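Local atomic coordinates of phospholethanolamine N-methyltransferase 2 (PDB entry 4KRI), a protein that probably methylates phosphomonomethylethanolamine, with S-adenosylmethionine as methyl donor, on the route to phosphocholine in a parasitic nematode. Residues N78-L83 with T119-V124; Q104-S107 with K113-A116; W195-G198 with S203-G206; E378-E383 with S408-K413. All coordinates share one frame; numbering follows the deposited sequence.

The four contacts form two pairs, one in the N-terminal family region and one beside the bound ligands. Contacts 1 and 2, their centres about 12 Å apart, share helix 114-124: contact 2 ties its start to the end of strand 98-105, contact 1 its end to helix 80-93. Along the chain contact 2 is nested inside contact 1. Contacts 3 and 4 follow in series, with centres about 11 Å apart, and touch each other directly through E383. Contact 3 reaches S-adenosylhomocysteine through S203, and contact 4 reaches phosphomonomethylethanolamine through K413, whereas contact 1 lies about 34 Å from contact 3, centre to centre. The spacing suits a di-domain methyltransferase whose bound ligands sit in the C-terminal part.

Contact 1: N78-L83 with T119-V124; sequences NDSEKL and TDYFDV
L83 meets two aromatic rings of helix 114-124 in different ways. Over one face of the Y121 ring sits its CD2 methyl, which lies 4.0 Å from the ring centroid and 28° off the normal, a CH-pi contact. The F122 ring is met at its edge instead, close to its plane, where CE1 is 4.0 Å from L83 CD1. The leucine's branches are thus shared between neighbouring aromatics. With CG anti to the backbone N (chi1 -176°), L83 slides past the tyrosine side chain in the opposite direction and crosses the phenylalanine at about a right angle. Farther out, the tyrosine reaches the first turn of helix 80-93: its OH lies 3.6 Å from S80 CB, an approach oblique to the ring, while the hydrogen bond of this hydroxyl goes to D84 OD1, the residue following L83. Y121 and F122 both also touch I87 one turn on, and F122 stands edge-to-face with W159.

The helix that carries L83 starts at D79, the N-cap residue. D79 OD1 accepts a weak bond from E81 N at 3.2 Å, and its backbone O receives L83 N at 2.9 Å. The contact is helix-on-helix packing in the N-terminal region, where helix 80-93 links the parallel strands 64-70 and 98-105, a topology consistent with the alpha/beta architecture of a Rossmann-like methyltransferase domain.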
loop_
_atom_site.group_PDB
_atom_site.type_symbol
_atom_site.label_atom_id
_atom_site.label_comp_id
_atom_site.label_asym_id
_atom_site.label_seq_id
_atom_site.Cartn_x
_atom_site.Cartn_y
_atom_site.Cartn_z
ATOM N N ASN A 78 10.242 9.260 19.770
ATOM C CA ASN A 78 10.215 8.581 21.066
ATOM C C ASN A 78 9.525 9.403 22.159
ATOM O O ASN A 78 9.524 9.016 23.331
ATOM C CB ASN A 78 11.640 8.225 21.511
ATOM C CG ASN A 78 12.355 7.307 20.526
ATOM O OD1 ASN A 78 11.787 6.325 20.041
ATOM N ND2 ASN A 78 13.606 7.630 20.225
ATOM N N ASP A 79 8.941 10.536 21.772
ATOM C CA ASP A 79 8.377 11.488 22.732
ATOM C C ASP A 79 7.220 12.250 22.085
ATOM O O ASP A 79 7.444 13.126 21.252
ATOM C CB ASP A 79 9.466 12.466 23.189
ATOM C CG ASP A 79 9.002 13.411 24.287
ATOM O OD1 ASP A 79 7.787 13.489 24.574
ATOM O OD2 ASP A 79 9.872 14.097 24.866
ATOM N N SER A 80 5.992 11.933 22.482
ATOM C CA SER A 80 4.815 12.482 21.807
ATOM C C SER A 80 4.677 13.994 21.981
ATOM O O SER A 80 4.193 14.681 21.084
ATOM C CB SER A 80 3.536 11.767 22.251
ATOM O OG SER A 80 3.244 12.032 23.610
ATOM N N GLU A 81 5.096 14.517 23.130
ATOM C CA GLU A 81 5.023 15.959 23.353
ATOM C C GLU A 81 5.950 16.708 22.398
ATOM O O GLU A 81 5.565 17.733 21.833
ATOM C CB GLU A 81 5.318 16.315 24.816
ATOM C CG GLU A 81 4.062 16.435 25.677
ATOM C CD GLU A 81 4.343 16.300 27.166
ATOM O OE1 GLU A 81 3.408 15.930 27.913
ATOM O OE2 GLU A 81 5.490 16.562 27.591
ATOM N N LYS A 82 7.163 16.190 22.212
ATOM C CA LYS A 82 8.076 16.751 21.218
ATOM C C LYS A 82 7.552 16.556 19.800
ATOM O O LYS A 82 7.687 17.448 18.960
ATOM C CB LYS A 82 9.474 16.144 21.334
ATOM C CG LYS A 82 10.207 16.510 22.619
ATOM C CD LYS A 82 11.654 16.066 22.559
ATOM C CE LYS A 82 12.345 16.277 23.900
ATOM N NZ LYS A 82 13.587 15.456 24.005
ATOM N N LEU A 83 6.969 15.392 19.527
ATOM C CA LEU A 83 6.399 15.126 18.206
ATOM C C LEU A 83 5.248 16.093 17.927
ATOM O O LEU A 83 5.119 16.607 16.818
ATOM C CB LEU A 83 5.933 13.669 18.085
ATOM C CG LEU A 83 5.406 13.219 16.715
ATOM C CD1 LEU A 83 6.474 13.338 15.651
ATOM C CD2 LEU A 83 4.888 11.798 16.767
ATOM N N THR A 119 2.339 6.890 11.075
ATOM C CA THR A 119 1.444 7.273 9.989
ATOM C C THR A 119 0.071 7.635 10.536
ATOM O O THR A 119 -0.513 8.658 10.154
ATOM C CB THR A 119 1.328 6.150 8.948
ATOM O OG1 THR A 119 2.645 5.805 8.498
ATOM C CG2 THR A 119 0.490 6.596 7.757
ATOM N N ASP A 120 -0.439 6.818 11.453
ATOM C CA ASP A 120 -1.733 7.113 12.061
ATOM C C ASP A 120 -1.678 8.412 12.862
ATOM O O ASP A 120 -2.614 9.207 12.835
ATOM C CB ASP A 120 -2.188 5.960 12.962
ATOM C CG ASP A 120 -2.682 4.759 12.174
ATOM O OD1 ASP A 120 -3.029 4.917 10.981
ATOM O OD2 ASP A 120 -2.737 3.652 12.759
ATOM N N TYR A 121 -0.572 8.631 13.562
ATOM C CA TYR A 121 -0.419 9.825 14.384
ATOM C C TYR A 121 -0.472 11.091 13.525
ATOM O O TYR A 121 -1.144 12.063 13.873
ATOM C CB TYR A 121 0.905 9.768 15.141
ATOM C CG TYR A 121 0.939 10.599 16.403
ATOM C CD1 TYR A 121 0.624 10.036 17.630
ATOM C CD2 TYR A 121 1.297 11.939 16.370
ATOM C CE1 TYR A 121 0.658 10.781 18.789
ATOM C CE2 TYR A 121 1.329 12.699 17.527
ATOM C CZ TYR A 121 1.008 12.112 18.733
ATOM O OH TYR A 121 1.039 12.848 19.898
ATOM N N PHE A 122 0.252 11.076 12.410
ATOM C CA PHE A 122 0.257 12.205 11.483
ATOM C C PHE A 122 -1.136 12.415 10.890
ATOM O O PHE A 122 -1.573 13.554 10.680
ATOM C CB PHE A 122 1.244 11.944 10.340
ATOM C CG PHE A 122 2.678 11.881 10.771
ATOM C CD1 PHE A 122 3.125 12.613 11.858
ATOM C CD2 PHE A 122 3.584 11.085 10.077
ATOM C CE1 PHE A 122 4.454 12.562 12.251
ATOM C CE2 PHE A 122 4.907 11.027 10.464
ATOM C CZ PHE A 122 5.342 11.765 11.560
ATOM N N ASP A 123 -1.832 11.313 10.624
ATOM C CA ASP A 123 -3.123 11.366 9.925
ATOM C C ASP A 123 -4.233 11.925 10.817
ATOM O O ASP A 123 -5.220 12.482 10.330
ATOM C CB ASP A 123 -3.499 9.968 9.416
ATOM C CG ASP A 123 -4.488 10.001 8.257
ATOM O OD1 ASP A 123 -4.366 10.871 7.367
ATOM O OD2 ASP A 123 -5.394 9.146 8.231
ATOM N N VAL A 124 -4.055 11.780 12.126
ATOM C CA VAL A 124 -5.078 12.134 13.106
ATOM C C VAL A 124 -4.897 13.552 13.660
ATOM O O VAL A 124 -5.872 14.217 14.016
ATOM C CB VAL A 124 -5.096 11.080 14.249
ATOM C CG1 VAL A 124 -5.763 11.611 15.499
ATOM C CG2 VAL A 124 -5.785 9.803 13.772
#

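Contact 2: Q104-S107 with K113-A116; sequences QDLS and KKMA
Beside L106, the residue that reaches across to K114 and M115, the carboxylate oxygen OD1 of D105 is gripped by two donors. One is S107 N, 3.0 Å from D105 OD1 with an N-H...O angle of 158°, coming from above the carboxylate plane; the other is ND2 of N153. The first bond closes an Asx turn at the end of strand 98-105. S107 OG adds a bond to D105 OD2 at 3.1 Å, on its syn side, so both carboxylate oxygens are engaged and the turn is held at two points.

The turn carries L106 toward the start of helix 114-124. There its CD1 methyl packs 3.6 Å from M115 N and 3.9 Å from M115 CB, and also lies 4.0 Å from K114 CG. The lysine crosses the leucine at about a right angle; a bend at chi2 (65°) then takes its chain away from L106, and its NZ hydrogen-bonds I77 O. F157 and W159 of strand 156-166 also touch L106.

Between the two segments, then, the contact is van der Waals packing, mainly of the leucine CD1 methyl on the backbone and aliphatic atoms of the helix start, with the polar bonds kept within the turn or sent to other partners.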
loop_
_atom_site.group_PDB
_atom_site.type_symbol
_atom_site.label_atom_id
_atom_site.label_comp_id
_atom_site.label_asym_id
_atom_site.label_seq_id
_atom_site.Cartn_x
_atom_site.Cartn_y
_atom_site.Cartn_z
ATOM N N GLN A 104 12.713 9.520 7.787
ATOM C CA GLN A 104 13.225 9.095 9.075
ATOM C C GLN A 104 13.516 7.610 9.032
ATOM O O GLN A 104 12.648 6.818 8.653
ATOM C CB GLN A 104 12.210 9.411 10.177
ATOM C CG GLN A 104 12.687 9.076 11.581
ATOM C CD GLN A 104 13.834 9.953 12.033
ATOM O OE1 GLN A 104 13.874 11.150 11.737
ATOM N NE2 GLN A 104 14.787 9.358 12.748
ATOM N N ASP A 105 14.735 7.236 9.427
ATOM C CA ASP A 105 15.129 5.827 9.504
ATOM C C ASP A 105 14.561 5.195 10.772
ATOM O O ASP A 105 14.794 5.702 11.875
ATOM C CB ASP A 105 16.651 5.728 9.500
ATOM C CG ASP A 105 17.152 4.300 9.522
ATOM O OD1 ASP A 105 16.380 3.365 9.205
ATOM O OD2 ASP A 105 18.340 4.119 9.853
ATOM N N LEU A 106 13.813 4.101 10.626
ATOM C CA LEU A 106 13.223 3.419 11.776
ATOM C C LEU A 106 13.896 2.065 12.062
ATOM O O LEU A 106 13.374 1.263 12.829
ATOM C CB LEU A 106 11.704 3.249 11.596
ATOM C CG LEU A 106 10.865 4.530 11.491
ATOM C CD1 LEU A 106 9.394 4.180 11.379
ATOM C CD2 LEU A 106 11.089 5.423 12.688
ATOM N N SER A 107 15.054 1.820 11.453
ATOM C CA SER A 107 15.725 0.529 11.612
ATOM C C SER A 107 16.277 0.312 13.024
ATOM O O SER A 107 16.479 -0.827 13.447
ATOM C CB SER A 107 16.835 0.348 10.573
ATOM O OG SER A 107 17.935 1.205 10.822
ATOM N N LYS A 113 5.865 -1.987 14.438
ATOM C CA LYS A 113 4.677 -1.260 14.005
ATOM C C LYS A 113 4.910 0.246 14.005
ATOM O O LYS A 113 3.979 1.007 13.748
ATOM C CB LYS A 113 3.470 -1.569 14.901
ATOM C CG LYS A 113 3.141 -3.037 15.075
ATOM C CD LYS A 113 2.866 -3.714 13.750
ATOM C CE LYS A 113 2.539 -5.183 13.969
ATOM N NZ LYS A 113 2.827 -5.987 12.752
ATOM N N LYS A 114 6.135 0.678 14.305
ATOM C CA LYS A 114 6.420 2.110 14.433
ATOM C C LYS A 114 6.008 2.922 13.206
ATOM O O LYS A 114 5.411 3.995 13.331
ATOM C CB LYS A 114 7.894 2.354 14.726
ATOM C CG LYS A 114 8.165 3.775 15.190
ATOM C CD LYS A 114 7.491 4.039 16.543
ATOM C CE LYS A 114 7.710 5.474 17.016
ATOM N NZ LYS A 114 7.100 5.754 18.355
ATOM N N MET A 115 6.319 2.424 12.016
ATOM C CA MET A 115 5.935 3.147 10.804
ATOM C C MET A 115 4.424 3.344 10.765
ATOM O O MET A 115 3.935 4.431 10.447
ATOM C CB MET A 115 6.416 2.402 9.554
ATOM C CG MET A 115 6.078 3.091 8.237
ATOM S SD MET A 115 4.406 2.724 7.646
ATOM C CE MET A 115 4.594 1.023 7.110
ATOM N N ALA A 116 3.686 2.295 11.099
ATOM C CA ALA A 116 2.225 2.368 11.055
ATOM C C ALA A 116 1.673 3.328 12.103
ATOM O O ALA A 116 0.761 4.102 11.827
ATOM C CB ALA A 116 1.612 0.979 11.223
#

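Contact 3: W195-G198 with S203-G206; sequences WIFG and SPGG. With SAH (S-adenosyl-L-homocysteine), chain D.
F197, at the end of helix 187-197, packs against a type II beta turn, S203-G206, with proline and glycine at its two central positions. The short loop between F197 and the turn returns the chain to the ligand site, since I202 N and S203 both hydrogen-bond S-adenosylhomocysteine.

The ring contacts are mainly with backbone. S203 N stands 3.7 Å above one face of the F197 ring, offset toward the rim, while I196 CG2 occupies the opposite face. S203 N is buried by this contact and has no hydrogen-bonding partner in the model. On the same residue, S203 O approaches F197 CD1 to 3.2 Å, and F197 CE1 is 3.5 Å from P204 N. The apolar part is smaller, with P204 CD 3.9 Å from F197 CE1. F197 also touches the phosphomonomethylethanolamine, so the residue that packs on the turn borders the substrate as well.

Backbone packing makes up the rest. G198 leaves the helix with a positive phi, and G206 CA comes within 3.3 Å of F197 O, an approach that suits a residue with no side chain. The turn itself is closed by a weak bond from G206 N to S203 O. Outside the pair, G205 N is bonded to E383 OE1 and P204 O to R296, which tie the turn to the surrounding fold.

Polar contact with the ligand comes from the serine. Its hydroxyl stands between the backbone N and the carbonyl carbon (chi1 51°), and from there S203 OG donates to the carboxylate atom O of S-adenosylhomocysteine at 2.8 Å.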
loop_
_atom_site.group_PDB
_atom_site.type_symbol
_atom_site.label_atom_id
_atom_site.label_comp_id
_atom_site.label_asym_id
_atom_site.label_seq_id
_atom_site.Cartn_x
_atom_site.Cartn_y
_atom_site.Cartn_z
ATOM N N TRP A 195 -3.427 -17.476 9.256
ATOM C CA TRP A 195 -3.478 -18.818 9.816
ATOM C C TRP A 195 -4.271 -19.759 8.914
ATOM O O TRP A 195 -3.844 -20.883 8.662
ATOM C CB TRP A 195 -4.081 -18.802 11.225
ATOM C CG TRP A 195 -3.872 -20.081 12.004
ATOM C CD1 TRP A 195 -2.840 -20.363 12.854
ATOM C CD2 TRP A 195 -4.720 -21.237 12.013
ATOM N NE1 TRP A 195 -2.992 -21.619 13.384
ATOM C CE2 TRP A 195 -4.141 -22.177 12.887
ATOM C CE3 TRP A 195 -5.917 -21.565 11.378
ATOM C CZ2 TRP A 195 -4.714 -23.424 13.135
ATOM C CZ3 TRP A 195 -6.481 -22.804 11.629
ATOM C CH2 TRP A 195 -5.883 -23.714 12.497
ATOM N N ILE A 196 -5.416 -19.301 8.413
ATOM C CA ILE A 196 -6.227 -20.147 7.544
ATOM C C ILE A 196 -5.708 -20.229 6.097
ATOM O O ILE A 196 -5.741 -21.300 5.481
ATOM C CB ILE A 196 -7.741 -19.767 7.593
ATOM C CG1 ILE A 196 -8.565 -20.706 6.714
ATOM C CG2 ILE A 196 -7.969 -18.342 7.117
ATOM C CD1 ILE A 196 -8.274 -22.152 6.950
ATOM N N PHE A 197 -5.233 -19.114 5.555
ATOM C CA PHE A 197 -4.780 -19.102 4.163
ATOM C C PHE A 197 -3.405 -19.755 3.973
ATOM O O PHE A 197 -3.152 -20.412 2.958
ATOM C CB PHE A 197 -4.771 -17.669 3.606
ATOM C CG PHE A 197 -6.151 -17.105 3.358
ATOM C CD1 PHE A 197 -7.027 -17.739 2.490
ATOM C CD2 PHE A 197 -6.556 -15.928 3.975
ATOM C CE1 PHE A 197 -8.293 -17.218 2.248
ATOM C CE2 PHE A 197 -7.818 -15.402 3.739
ATOM C CZ PHE A 197 -8.689 -16.049 2.873
ATOM N N GLY A 198 -2.522 -19.578 4.952
ATOM C CA GLY A 198 -1.170 -20.103 4.857
ATOM C C GLY A 198 -0.151 -19.008 5.108
ATOM O O GLY A 198 -0.439 -17.840 4.853
ATOM N N SER A 203 -4.779 -14.707 0.845
ATOM C CA SER A 203 -5.556 -15.050 -0.337
ATOM C C SER A 203 -5.791 -16.554 -0.403
ATOM O O SER A 203 -4.967 -17.339 0.075
ATOM C CB SER A 203 -4.833 -14.582 -1.598
ATOM O OG SER A 203 -3.493 -15.050 -1.582
ATOM N N PRO A 204 -6.923 -16.956 -0.990
ATOM C CA PRO A 204 -7.324 -18.358 -1.128
ATOM C C PRO A 204 -6.204 -19.245 -1.654
ATOM O O PRO A 204 -5.581 -18.928 -2.679
ATOM C CB PRO A 204 -8.435 -18.288 -2.184
ATOM C CG PRO A 204 -9.079 -16.978 -1.948
ATOM C CD PRO A 204 -7.966 -16.037 -1.492
ATOM N N GLY A 205 -5.937 -20.328 -0.934
ATOM C CA GLY A 205 -5.059 -21.373 -1.427
ATOM C C GLY A 205 -3.592 -21.230 -1.067
ATOM O O GLY A 205 -2.805 -22.138 -1.333
ATOM N N GLY A 206 -3.223 -20.098 -0.476
ATOM C CA GLY A 206 -1.864 -19.886 -0.007
ATOM C C GLY A 206 -0.795 -20.063 -1.074
ATOM O O GLY A 206 -1.013 -19.736 -2.244
HETATM N N SAH D . -2.304 -9.967 -2.533
HETATM C CA SAH D . -2.129 -10.409 -1.125
HETATM C CB SAH D . -3.120 -9.615 -0.187
HETATM C CG SAH D . -4.612 -9.882 -0.348
HETATM S SD SAH D . -5.626 -8.857 0.765
HETATM C C SAH D . -2.217 -11.879 -1.002
HETATM O O SAH D . -2.328 -12.576 -2.001
HETATM O OXT SAH D . -1.949 -12.400 0.068
HETATM C "C5'" SAH D . -6.112 -7.376 -0.140
HETATM C "C4'" SAH D . -5.260 -6.249 0.031
HETATM O "O4'" SAH D . -5.651 -5.225 -0.921
HETATM C "C3'" SAH D . -5.462 -5.639 1.365
HETATM O "O3'" SAH D . -4.234 -5.662 2.060
HETATM C "C2'" SAH D . -5.881 -4.259 1.113
HETATM O "O2'" SAH D . -5.340 -3.344 2.037
HETATM C "C1'" SAH D . -5.390 -4.019 -0.277
HETATM N N9 SAH D . -6.064 -2.854 -0.948
HETATM C C8 SAH D . -7.394 -2.661 -1.105
HETATM N N7 SAH D . -7.572 -1.542 -1.815
HETATM C C5 SAH D . -6.362 -1.032 -2.129
HETATM C C6 SAH D . -5.956 0.103 -2.843
HETATM N N6 SAH D . -6.871 0.974 -3.392
HETATM N N1 SAH D . -4.630 0.325 -2.973
HETATM C C2 SAH D . -3.725 -0.507 -2.446
HETATM N N3 SAH D . -4.084 -1.608 -1.762
HETATM C C4 SAH D . -5.389 -1.884 -1.578
#

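Contact 4: E378-E383 with S408-K413; sequences EILLEE and SGWKSK. With 1SH (2-(methylamino)ethyl dihydrogen phosphate), chain E.
L380, E383, W410 and K413 form the interface of an antiparallel helix pair, 373-389 against 400-418, whose short segments run at 153° with their axes 9.9 Å apart at closest approach. The pair borders the substrate pocket of the methyltransferase: K413 NZ donates to the phosphate oxygen O4 of the phosphomonomethylethanolamine at 2.6 Å, and Y193, Y327, Y341, R345 and Y347 supply further hydrogen bonds to the ligand.

Behind the lysine lies the W410 indole. K413 bends at chi3, which carries its NZ to 3.2 Å above the indole plane, offset toward the rim. L380 reaches the same face: its CD2 methyl is 3.8 Å from the centroid of the five-membered ring, a CH-pi contact. The other methyl, L380 CD1, packs 3.9 Å from K413 CB, so the leucine is in touch with both the indole and the lysine and crosses each side chain at about a right angle.

E383 holds the indole N-H. W410 NE1 donates to E383 OE2 at 2.9 Å in a nearly straight bond (166°). The oxygen lies in the ring plane and is met on its anti side, with the carboxylate turned 55° from the indole. The glutamate chain is extended beyond CG, and its other oxygen, OE1, serves the 203-206 turn. F197 and Y193 of helix 187-197 also meet W410. A backbone atom completes the edge of the indole, since L380 O lies in its plane, 3.5 Å from W410 CD1.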
loop_
_atom_site.group_PDB
_atom_site.type_symbol
_atom_site.label_atom_id
_atom_site.label_comp_id
_atom_site.label_asym_id
_atom_site.label_seq_id
_atom_site.Cartn_x
_atom_site.Cartn_y
_atom_site.Cartn_z
ATOM N N GLU A 378 -13.389 -25.630 -3.915
ATOM C CA GLU A 378 -12.459 -26.653 -3.425
ATOM C C GLU A 378 -11.551 -26.092 -2.332
ATOM O O GLU A 378 -11.311 -26.746 -1.316
ATOM C CB GLU A 378 -11.578 -27.193 -4.561
ATOM C CG GLU A 378 -12.304 -27.754 -5.774
ATOM C CD GLU A 378 -11.336 -28.198 -6.874
ATOM O OE1 GLU A 378 -11.787 -28.833 -7.854
ATOM O OE2 GLU A 378 -10.120 -27.911 -6.753
ATOM N N ILE A 379 -11.046 -24.883 -2.559
ATOM C CA ILE A 379 -10.158 -24.230 -1.608
ATOM C C ILE A 379 -10.864 -23.972 -0.273
ATOM O O ILE A 379 -10.300 -24.232 0.796
ATOM C CB ILE A 379 -9.584 -22.909 -2.184
ATOM C CG1 ILE A 379 -8.589 -23.211 -3.312
ATOM C CG2 ILE A 379 -8.897 -22.115 -1.092
ATOM C CD1 ILE A 379 -8.234 -22.017 -4.193
ATOM N N LEU A 380 -12.102 -23.484 -0.331
ATOM C CA LEU A 380 -12.850 -23.198 0.893
ATOM C C LEU A 380 -13.054 -24.468 1.706
ATOM O O LEU A 380 -12.926 -24.459 2.935
ATOM C CB LEU A 380 -14.202 -22.556 0.572
ATOM C CG LEU A 380 -14.198 -21.122 0.030
ATOM C CD1 LEU A 380 -15.573 -20.773 -0.516
ATOM C CD2 LEU A 380 -13.808 -20.141 1.114
ATOM N N LEU A 381 -13.348 -25.566 1.017
ATOM C CA LEU A 381 -13.559 -26.855 1.686
ATOM C C LEU A 381 -12.293 -27.383 2.364
ATOM O O LEU A 381 -12.347 -27.892 3.488
ATOM C CB LEU A 381 -14.074 -27.903 0.696
ATOM C CG LEU A 381 -15.493 -27.671 0.180
ATOM C CD1 LEU A 381 -15.843 -28.649 -0.933
ATOM C CD2 LEU A 381 -16.477 -27.795 1.325
ATOM N N GLU A 382 -11.169 -27.282 1.660
ATOM C CA GLU A 382 -9.879 -27.733 2.174
ATOM C C GLU A 382 -9.469 -26.869 3.352
ATOM O O GLU A 382 -9.078 -27.371 4.408
ATOM C CB GLU A 382 -8.823 -27.646 1.069
ATOM C CG GLU A 382 -7.413 -28.040 1.495
ATOM C CD GLU A 382 -6.476 -28.230 0.310
ATOM O OE1 GLU A 382 -6.890 -27.939 -0.835
ATOM O OE2 GLU A 382 -5.326 -28.678 0.524
ATOM N N GLU A 383 -9.551 -25.557 3.157
ATOM C CA GLU A 383 -9.211 -24.611 4.207
ATOM C C GLU A 383 -10.034 -24.881 5.467
ATOM O O GLU A 383 -9.489 -24.921 6.570
ATOM C CB GLU A 383 -9.375 -23.168 3.701
ATOM C CG GLU A 383 -8.212 -22.723 2.801
ATOM C CD GLU A 383 -8.416 -21.356 2.157
ATOM O OE1 GLU A 383 -7.445 -20.829 1.575
ATOM O OE2 GLU A 383 -9.544 -20.818 2.207
ATOM N N SER A 408 -17.546 -19.730 10.681
ATOM C CA SER A 408 -18.823 -19.260 10.155
ATOM C C SER A 408 -18.650 -18.523 8.838
ATOM O O SER A 408 -19.527 -18.560 7.980
ATOM C CB SER A 408 -19.510 -18.349 11.167
ATOM O OG SER A 408 -19.945 -19.097 12.286
ATOM N N GLY A 409 -17.519 -17.850 8.678
ATOM C CA GLY A 409 -17.263 -17.142 7.441
ATOM C C GLY A 409 -17.101 -18.101 6.282
ATOM O O GLY A 409 -17.614 -17.873 5.183
ATOM N N TRP A 410 -16.376 -19.184 6.520
ATOM C CA TRP A 410 -16.120 -20.138 5.450
ATOM C C TRP A 410 -17.395 -20.911 5.116
ATOM O O TRP A 410 -17.705 -21.130 3.940
ATOM C CB TRP A 410 -14.929 -21.039 5.806
ATOM C CG TRP A 410 -13.627 -20.554 5.212
ATOM C CD1 TRP A 410 -12.859 -21.214 4.297
ATOM C CD2 TRP A 410 -12.959 -19.298 5.461
ATOM N NE1 TRP A 410 -11.756 -20.460 3.969
ATOM C CE2 TRP A 410 -11.791 -19.284 4.673
ATOM C CE3 TRP A 410 -13.227 -18.200 6.289
ATOM C CZ2 TRP A 410 -10.890 -18.208 4.679
ATOM C CZ3 TRP A 410 -12.323 -17.127 6.292
ATOM C CH2 TRP A 410 -11.178 -17.142 5.489
ATOM N N LYS A 411 -18.158 -21.277 6.145
ATOM C CA LYS A 411 -19.478 -21.872 5.934
ATOM C C LYS A 411 -20.347 -20.962 5.059
ATOM O O LYS A 411 -20.942 -21.410 4.080
ATOM C CB LYS A 411 -20.179 -22.133 7.272
ATOM C CG LYS A 411 -21.528 -22.832 7.116
ATOM C CD LYS A 411 -22.347 -22.822 8.401
ATOM C CE LYS A 411 -23.735 -23.436 8.163
ATOM N NZ LYS A 411 -24.635 -23.374 9.359
ATOM N N SER A 412 -20.390 -19.676 5.403
ATOM C CA SER A 412 -21.186 -18.706 4.653
ATOM C C SER A 412 -20.775 -18.540 3.188
ATOM O O SER A 412 -21.630 -18.503 2.299
ATOM C CB SER A 412 -21.178 -17.350 5.361
ATOM O OG SER A 412 -21.920 -17.417 6.567
ATOM N N LYS A 413 -19.475 -18.424 2.932
ATOM C CA LYS A 413 -18.995 -18.296 1.559
ATOM C C LYS A 413 -19.391 -19.496 0.701
ATOM O O LYS A 413 -19.745 -19.344 -0.466
ATOM C CB LYS A 413 -17.482 -18.039 1.531
ATOM C CG LYS A 413 -17.144 -16.593 1.879
ATOM C CD LYS A 413 -15.653 -16.328 1.898
ATOM C CE LYS A 413 -15.022 -16.865 3.165
ATOM N NZ LYS A 413 -13.618 -16.380 3.247
HETATM O O4 1SH E . -13.297 -13.910 2.415
HETATM P P1 1SH E . -13.213 -12.601 3.195
HETATM O O1 1SH E . -14.315 -11.678 2.854
HETATM O O3 1SH E . -13.235 -12.917 4.739
HETATM O O2 1SH E . -11.858 -11.878 2.805
HETATM C C1 1SH E . -10.719 -12.561 2.899
HETATM C C2 1SH E . -9.489 -11.889 2.303
HETATM N N1 1SH E . -9.469 -11.705 0.878
HETATM C C3 1SH E . -8.330 -10.921 0.562
#